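Local coordinates for extracellular solute-binding protein family 1 (Kribbella flavida, PDB 5IXP) that probably captures a solute outside the cell, as yet unidentified, and delivers it to an ABC transporter for uptake, at residues A[310-323]-A[334-346]. Numbering follows the deposited sequence.
Sequences FPSTVDAYESEQVT and PVGKIFVNRANNV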
# COMPACT_ATOMS: atom_id res chain seq x y z
N PHE A 310 -6.00 8.83 -2.58
CA PHE A 310 -7.34 8.27 -2.43
C PHE A 310 -7.77 8.28 -0.95
O PHE A 310 -7.01 7.79 -0.10
CB PHE A 310 -7.42 6.85 -2.99
CG PHE A 310 -8.82 6.39 -3.20
CD1 PHE A 310 -9.52 6.79 -4.32
CD2 PHE A 310 -9.46 5.62 -2.24
CE1 PHE A 310 -10.85 6.39 -4.52
CE2 PHE A 310 -10.79 5.21 -2.42
CZ PHE A 310 -11.48 5.61 -3.56
N PRO A 311 -8.94 8.82 -0.62
CA PRO A 311 -9.32 8.97 0.79
C PRO A 311 -9.51 7.63 1.49
O PRO A 311 -9.89 6.63 0.88
CB PRO A 311 -10.66 9.72 0.73
CG PRO A 311 -10.61 10.46 -0.57
CD PRO A 311 -9.89 9.50 -1.52
N SER A 312 -9.25 7.63 2.80
CA SER A 312 -9.55 6.48 3.63
C SER A 312 -10.79 6.70 4.50
O SER A 312 -11.12 5.84 5.32
CB SER A 312 -8.35 6.11 4.51
OG SER A 312 -8.04 7.14 5.45
N THR A 313 -11.47 7.83 4.33
CA THR A 313 -12.63 8.19 5.13
C THR A 313 -13.90 7.87 4.35
O THR A 313 -14.08 8.35 3.22
CB THR A 313 -12.59 9.68 5.49
OG1 THR A 313 -12.36 10.45 4.30
CG2 THR A 313 -11.47 9.96 6.50
N VAL A 314 -14.79 7.07 4.95
CA VAL A 314 -15.89 6.52 4.16
C VAL A 314 -16.85 7.60 3.67
O VAL A 314 -17.49 7.44 2.62
CB VAL A 314 -16.64 5.43 4.96
CG1 VAL A 314 -15.72 4.24 5.23
CG2 VAL A 314 -17.20 6.00 6.26
N ASP A 315 -16.99 8.70 4.42
CA ASP A 315 -17.90 9.75 3.97
C ASP A 315 -17.46 10.36 2.65
O ASP A 315 -18.31 10.83 1.88
CB ASP A 315 -18.01 10.87 5.02
CG ASP A 315 -18.82 10.46 6.23
OD1 ASP A 315 -19.40 9.36 6.21
OD2 ASP A 315 -18.87 11.25 7.20
N ALA A 316 -16.16 10.39 2.38
CA ALA A 316 -15.68 10.95 1.12
C ALA A 316 -16.19 10.16 -0.07
O ALA A 316 -16.28 10.71 -1.18
CB ALA A 316 -14.15 11.01 1.10
N TYR A 317 -16.54 8.89 0.12
CA TYR A 317 -17.02 8.07 -0.98
C TYR A 317 -18.44 8.42 -1.39
O TYR A 317 -18.92 7.93 -2.41
CB TYR A 317 -16.96 6.58 -0.63
CG TYR A 317 -15.59 6.09 -0.18
CD1 TYR A 317 -14.43 6.80 -0.49
CD2 TYR A 317 -15.46 4.92 0.55
CE1 TYR A 317 -13.18 6.35 -0.08
CE2 TYR A 317 -14.23 4.46 0.97
CZ TYR A 317 -13.09 5.18 0.65
OH TYR A 317 -11.86 4.72 1.06
N GLU A 318 -19.13 9.26 -0.61
CA GLU A 318 -20.43 9.77 -1.00
C GLU A 318 -20.31 11.05 -1.81
O GLU A 318 -21.34 11.59 -2.25
CB GLU A 318 -21.31 10.03 0.23
CG GLU A 318 -21.24 8.95 1.30
CD GLU A 318 -22.23 7.82 1.10
OE1 GLU A 318 -22.49 7.44 -0.06
OE2 GLU A 318 -22.75 7.31 2.11
N SER A 319 -19.10 11.55 -2.02
CA SER A 319 -18.89 12.79 -2.74
C SER A 319 -18.76 12.51 -4.23
O SER A 319 -17.97 11.66 -4.64
CB SER A 319 -17.63 13.50 -2.26
OG SER A 319 -17.34 14.59 -3.11
N GLU A 320 -19.52 13.26 -5.04
CA GLU A 320 -19.36 13.16 -6.48
C GLU A 320 -17.96 13.54 -6.93
O GLU A 320 -17.52 13.11 -8.00
CB GLU A 320 -20.40 14.03 -7.20
N GLN A 321 -17.24 14.36 -6.15
CA GLN A 321 -15.85 14.65 -6.50
C GLN A 321 -15.06 13.36 -6.65
O GLN A 321 -14.23 13.22 -7.56
CB GLN A 321 -15.21 15.55 -5.44
CG GLN A 321 -15.74 16.99 -5.44
CD GLN A 321 -15.45 17.71 -6.74
OE1 GLN A 321 -14.42 17.49 -7.38
NE2 GLN A 321 -16.37 18.59 -7.14
N VAL A 322 -15.34 12.38 -5.79
CA VAL A 322 -14.63 11.10 -5.89
C VAL A 322 -15.28 10.19 -6.92
O VAL A 322 -14.62 9.71 -7.85
CB VAL A 322 -14.55 10.42 -4.51
CG1 VAL A 322 -14.00 9.00 -4.65
CG2 VAL A 322 -13.71 11.24 -3.55
N THR A 323 -16.59 9.96 -6.80
CA THR A 323 -17.21 8.89 -7.57
C THR A 323 -17.33 9.21 -9.05
O THR A 323 -17.53 8.30 -9.86
CB THR A 323 -18.58 8.54 -7.01
OG1 THR A 323 -19.41 9.71 -7.03
CG2 THR A 323 -18.47 8.01 -5.58
N PRO A 334 -13.99 4.22 -15.03
CA PRO A 334 -14.60 4.97 -13.91
C PRO A 334 -13.86 4.69 -12.60
O PRO A 334 -14.35 4.03 -11.68
CB PRO A 334 -16.04 4.43 -13.90
CG PRO A 334 -15.86 2.98 -14.37
CD PRO A 334 -14.76 3.01 -15.38
N VAL A 335 -12.63 5.21 -12.52
CA VAL A 335 -11.73 4.81 -11.43
C VAL A 335 -12.24 5.28 -10.07
O VAL A 335 -11.96 4.65 -9.05
CB VAL A 335 -10.30 5.31 -11.69
CG1 VAL A 335 -9.70 4.61 -12.90
CG2 VAL A 335 -10.28 6.84 -11.87
N GLY A 336 -12.99 6.38 -10.03
CA GLY A 336 -13.57 6.81 -8.76
C GLY A 336 -14.47 5.74 -8.18
O GLY A 336 -14.33 5.36 -7.01
N LYS A 337 -15.38 5.21 -8.99
CA LYS A 337 -16.27 4.17 -8.51
C LYS A 337 -15.53 2.86 -8.29
O LYS A 337 -15.78 2.15 -7.31
CB LYS A 337 -17.43 3.98 -9.48
CG LYS A 337 -18.37 5.18 -9.54
CD LYS A 337 -19.40 5.00 -10.63
CE LYS A 337 -20.40 6.14 -10.62
NZ LYS A 337 -21.37 5.94 -11.73
N ILE A 338 -14.59 2.54 -9.18
CA ILE A 338 -13.86 1.28 -9.05
C ILE A 338 -13.09 1.25 -7.74
O ILE A 338 -13.18 0.30 -6.96
CB ILE A 338 -12.92 1.07 -10.26
CG1 ILE A 338 -13.74 0.73 -11.51
CG2 ILE A 338 -11.90 -0.03 -9.96
CD1 ILE A 338 -12.97 0.94 -12.81
N PHE A 339 -12.34 2.32 -7.44
CA PHE A 339 -11.49 2.24 -6.26
C PHE A 339 -12.26 2.46 -4.96
O PHE A 339 -11.79 2.02 -3.91
CB PHE A 339 -10.30 3.18 -6.43
CG PHE A 339 -9.30 2.65 -7.41
CD1 PHE A 339 -8.46 1.60 -7.05
CD2 PHE A 339 -9.26 3.12 -8.71
CE1 PHE A 339 -7.56 1.07 -7.97
CE2 PHE A 339 -8.37 2.59 -9.62
CZ PHE A 339 -7.52 1.57 -9.24
N VAL A 340 -13.45 3.06 -5.01
CA VAL A 340 -14.35 2.98 -3.86
C VAL A 340 -14.69 1.52 -3.57
O VAL A 340 -14.56 1.04 -2.44
CB VAL A 340 -15.62 3.81 -4.09
CG1 VAL A 340 -16.70 3.43 -3.08
CG2 VAL A 340 -15.30 5.29 -3.99
N ASN A 341 -15.12 0.79 -4.60
CA ASN A 341 -15.40 -0.64 -4.43
C ASN A 341 -14.18 -1.39 -3.93
O ASN A 341 -14.29 -2.24 -3.03
CB ASN A 341 -15.89 -1.25 -5.74
CG ASN A 341 -17.26 -0.76 -6.14
OD1 ASN A 341 -18.02 -0.26 -5.32
ND2 ASN A 341 -17.59 -0.93 -7.42
N ARG A 342 -13.00 -1.09 -4.49
CA ARG A 342 -11.80 -1.81 -4.08
C ARG A 342 -11.45 -1.52 -2.63
O ARG A 342 -11.01 -2.41 -1.90
CB ARG A 342 -10.62 -1.47 -5.00
CG ARG A 342 -10.83 -1.85 -6.48
CD ARG A 342 -10.90 -3.36 -6.71
NE ARG A 342 -12.24 -3.93 -6.59
CZ ARG A 342 -12.57 -4.91 -5.74
NH1 ARG A 342 -13.81 -5.37 -5.72
NH2 ARG A 342 -11.66 -5.43 -4.93
N ALA A 343 -11.64 -0.28 -2.19
CA ALA A 343 -11.37 0.05 -0.79
C ALA A 343 -12.36 -0.65 0.14
O ALA A 343 -11.97 -1.16 1.20
CB ALA A 343 -11.41 1.56 -0.58
N ASN A 344 -13.64 -0.68 -0.25
CA ASN A 344 -14.66 -1.28 0.59
C ASN A 344 -14.51 -2.79 0.72
O ASN A 344 -15.09 -3.38 1.63
CB ASN A 344 -16.06 -0.96 0.05
CG ASN A 344 -16.51 0.44 0.41
OD1 ASN A 344 -16.10 0.98 1.43
ND2 ASN A 344 -17.36 1.04 -0.42
N ASN A 345 -13.74 -3.42 -0.16
CA ASN A 345 -13.61 -4.87 -0.13
C ASN A 345 -12.27 -5.34 0.39
O ASN A 345 -11.97 -6.54 0.33
CB ASN A 345 -13.92 -5.43 -1.51
CG ASN A 345 -15.41 -5.49 -1.77
OD1 ASN A 345 -16.10 -6.39 -1.26
ND2 ASN A 345 -15.94 -4.52 -2.52
N VAL A 346 -11.46 -4.42 0.93
CA VAL A 346 -10.24 -4.81 1.62
C VAL A 346 -10.62 -5.41 2.96
O VAL A 346 -11.47 -4.88 3.68
CB VAL A 346 -9.30 -3.61 1.79
CG1 VAL A 346 -8.12 -3.97 2.69
CG2 VAL A 346 -8.81 -3.12 0.45
O HOH W 1 -16.07 7.02 -11.51
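Phe310 turns its CG anti to the backbone N (chi1 -164°), which carries the ring to helix 335-344, where Phe339 CB sits over one ring face, a CH-pi contact 4.2 Å from the centroid. Phe310 CZ, the ring's leading atom, comes within 3.5 Å of Val340 N, while Pro311 CD lies over a ring face within its own segment. Val340, with CG1 anti to its N (chi1 165°), sets both methyls against the 3-10 turn: CG1 meets Tyr317 CB and CG, and CG2 fits among Phe310 CZ, Tyr317 CG and Val322 CG1, at 3.9 to 4.0 Å from each. Tyr317 and Val340 run past one another in opposite directions, so the phenol continues to Ala343, whose CB lies 3.6 Å from Tyr317 OH. Tyr317 OH donates to Pro311 O at 2.7 Å; the acceptor lies in the plane of the phenol ring, while the hydroxyl sits 32° out of the carbonyl plane, and the bond ties the 3-10 turn back to the strand. A leucine in place of Tyr317 would probably leave Pro311 O without this donor and open a gap beside Ala343. At the N-terminal end of the helix the backbones close in: Gly336 CA makes a CA-H...O contact of 3.2 Å with Val322 O, and a side chain at this glycine would clash with that oxygen. Nearby, one water donates to Thr323 O and accepts from Lys337 N, bridging the two segments, while the extended Lys337 side chain passes Thr323 O. Ile113 of strand 108-121 touches both Tyr317 and Ala343, and Arg342 forms a salt bridge with Asp261. Helix 335-344 and the strand-3-10 segment thus pack together beside strand 108-121 of the mixed sheet, in a protein of the periplasmic-binding-protein clan.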